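Local coordinates for xanthomonas outer protein D (PDB 2OIV) that acts as a secreted virulence factor of Xanthomonas, a cysteine isopeptidase that strips SUMO from proteins, its catalytic fragment being the part described here, at residues A[77-82]-A[89-94]. Numbering follows the deposited sequence.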
loop_
_atom_site.group_PDB
_atom_site.type_symbol
_atom_site.label_atom_id
_atom_site.label_comp_id
_atom_site.label_asym_id
_atom_site.label_seq_id
_atom_site.Cartn_x
_atom_site.Cartn_y
_atom_site.Cartn_z
ATOM N N SER A 77 4.076 -6.020 4.603
ATOM C CA SER A 77 4.561 -4.620 4.625
ATOM C C SER A 77 3.815 -3.770 3.576
ATOM O O SER A 77 2.997 -4.276 2.816
ATOM C CB SER A 77 6.062 -4.572 4.374
ATOM O OG SER A 77 6.356 -4.913 3.028
ATOM N N LEU A 78 4.061 -2.466 3.547
ATOM C CA LEU A 78 3.193 -1.591 2.745
ATOM C C LEU A 78 4.100 -0.738 1.846
ATOM O O LEU A 78 5.016 -0.028 2.345
ATOM C CB LEU A 78 2.381 -0.700 3.638
ATOM C CG LEU A 78 1.581 0.442 2.936
ATOM C CD1 LEU A 78 0.520 -0.178 1.955
ATOM C CD2 LEU A 78 0.926 1.291 4.011
ATOM N N LEU A 79 3.904 -0.845 0.550
ATOM C CA LEU A 79 4.570 0.117 -0.352
ATOM C C LEU A 79 3.556 1.181 -0.772
ATOM O O LEU A 79 2.449 0.895 -1.269
ATOM C CB LEU A 79 5.175 -0.563 -1.574
ATOM C CG LEU A 79 5.825 0.304 -2.675
ATOM C CD1 LEU A 79 7.158 0.902 -2.117
ATOM C CD2 LEU A 79 6.142 -0.636 -3.843
ATOM N N VAL A 80 3.947 2.425 -0.652
ATOM C CA VAL A 80 3.062 3.508 -1.127
ATOM C C VAL A 80 3.735 4.273 -2.267
ATOM O O VAL A 80 4.874 4.713 -2.143
ATOM C CB VAL A 80 2.653 4.505 0.004
ATOM C CG1 VAL A 80 1.758 5.634 -0.573
ATOM C CG2 VAL A 80 1.953 3.774 1.174
ATOM N N VAL A 81 3.029 4.414 -3.392
ATOM C CA VAL A 81 3.563 5.121 -4.568
ATOM C C VAL A 81 2.680 6.349 -4.810
ATOM O O VAL A 81 1.448 6.238 -4.855
ATOM C CB VAL A 81 3.586 4.241 -5.849
ATOM C CG1 VAL A 81 4.015 5.074 -7.130
ATOM C CG2 VAL A 81 4.520 3.010 -5.668
ATOM N N ASP A 82 3.328 7.508 -4.908
ATOM C CA ASP A 82 2.706 8.794 -5.208
ATOM C C ASP A 82 3.282 9.284 -6.565
ATOM O O ASP A 82 4.403 9.796 -6.679
ATOM C CB ASP A 82 2.995 9.797 -4.084
ATOM C CG ASP A 82 2.493 11.230 -4.381
ATOM O OD1 ASP A 82 1.633 11.416 -5.264
ATOM O OD2 ASP A 82 2.956 12.169 -3.693
ATOM N N VAL A 89 8.297 10.956 -9.070
ATOM C CA VAL A 89 7.537 9.951 -8.342
ATOM C C VAL A 89 8.176 9.649 -6.986
ATOM O O VAL A 89 9.392 9.402 -6.895
ATOM C CB VAL A 89 7.410 8.597 -9.113
ATOM C CG1 VAL A 89 6.508 7.629 -8.301
ATOM C CG2 VAL A 89 6.837 8.816 -10.505
ATOM N N ALA A 90 7.354 9.657 -5.931
ATOM C CA ALA A 90 7.844 9.328 -4.612
ATOM C C ALA A 90 7.270 7.990 -4.187
ATOM O O ALA A 90 6.101 7.677 -4.478
ATOM C CB ALA A 90 7.515 10.448 -3.600
ATOM N N ALA A 91 8.096 7.201 -3.498
ATOM C CA ALA A 91 7.718 5.889 -3.026
ATOM C C ALA A 91 8.219 5.683 -1.602
ATOM O O ALA A 91 9.344 6.122 -1.217
ATOM C CB ALA A 91 8.235 4.760 -4.001
ATOM N N TYR A 92 7.388 5.001 -0.832
ATOM C CA TYR A 92 7.614 4.767 0.603
ATOM C C TYR A 92 7.379 3.309 0.946
ATOM O O TYR A 92 6.322 2.756 0.623
ATOM C CB TYR A 92 6.681 5.651 1.400
ATOM C CG TYR A 92 6.721 7.112 0.958
ATOM C CD1 TYR A 92 7.678 8.009 1.502
ATOM C CD2 TYR A 92 5.836 7.594 -0.018
ATOM C CE1 TYR A 92 7.698 9.366 1.126
ATOM C CE2 TYR A 92 5.841 8.930 -0.390
ATOM C CZ TYR A 92 6.782 9.806 0.166
ATOM O OH TYR A 92 6.754 11.090 -0.267
ATOM N N HIS A 93 8.366 2.682 1.588
ATOM C CA HIS A 93 8.220 1.332 2.084
ATOM C C HIS A 93 8.185 1.289 3.631
ATOM O O HIS A 93 9.178 1.637 4.324
ATOM C CB HIS A 93 9.269 0.374 1.525
ATOM C CG HIS A 93 9.004 -1.065 1.906
ATOM N ND1 HIS A 93 9.963 -1.890 2.438
ATOM C CD2 HIS A 93 7.864 -1.804 1.846
ATOM C CE1 HIS A 93 9.440 -3.082 2.681
ATOM N NE2 HIS A 93 8.171 -3.060 2.316
ATOM N N TYR A 94 7.029 0.919 4.151
ATOM C CA TYR A 94 6.839 0.727 5.610
ATOM C C TYR A 94 6.875 -0.743 5.985
ATOM O O TYR A 94 6.044 -1.530 5.518
ATOM C CB TYR A 94 5.500 1.295 6.067
ATOM C CG TYR A 94 5.239 2.725 5.649
ATOM C CD1 TYR A 94 5.482 3.767 6.523
ATOM C CD2 TYR A 94 4.711 3.022 4.377
ATOM C CE1 TYR A 94 5.274 5.118 6.121
ATOM C CE2 TYR A 94 4.437 4.355 3.985
ATOM C CZ TYR A 94 4.735 5.395 4.864
ATOM O OH TYR A 94 4.485 6.699 4.481
HETATM O O HOH W 1 4.357 12.003 -1.350
#
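Ser77 and His93 meet through their side chains at one end of an antiparallel strand pair: the Ser77 hydroxyl lies in the plane of the imidazole, at its edge, with OG 2.7 Å from His93 NE2 in a hydrogen bond that either partner could donate. With ND1 bonded to Glu124 of the neighbouring strand, the buried ring is held at both nitrogens; Gln104, in the second shell, bonds Ser77 OG and positions the hydroxyl. His93 reaches the serine because its CG stands anti to the backbone N (chi1 -173°), and CD2 thereby comes 3.4 Å from Leu78 O. On this face Leu79 CD1 leans over the opposite backbone, 3.4 Å from Tyr92 O, and Val81 CG1 meets Val89 CG1 at 3.8 Å.

The other face sets Leu78 and Val80 against Tyr94 and Tyr92. Leu78 and Tyr94 run side by side in the same direction, whereas Val80 presents CG2 to the edge of the Tyr94 ring, 3.8 Å from CE2. Farther along, Asp82 lies opposite Ala90 and is joined to Tyr92 OH by a water that donates to Asp82 OD2 at 2.7 Å. Arg162 bonds both tyrosine hydroxyls, Tyr94 OH through its carbonyl and Tyr92 OH through NE, while Arg84 forms a salt bridge with Asp82 OD1. Helix 103-114 packs against Leu79 and His93, helix 136-153 against Leu78, Val80 and Tyr94.

Between the faces, six backbone hydrogen bonds join Leu78 with Tyr94, Val80 with Tyr92 and Asp82 with Ala90, two per pair. This is a beta hairpin in the central mixed sheet of an Ulp1-type protease domain: at its Ser77-His93 end His75 opens strand 75-82 and Asp95 directly follows strand 90-94, and with Cys136 they probably form the catalytic triad, which the His93 side chain touches.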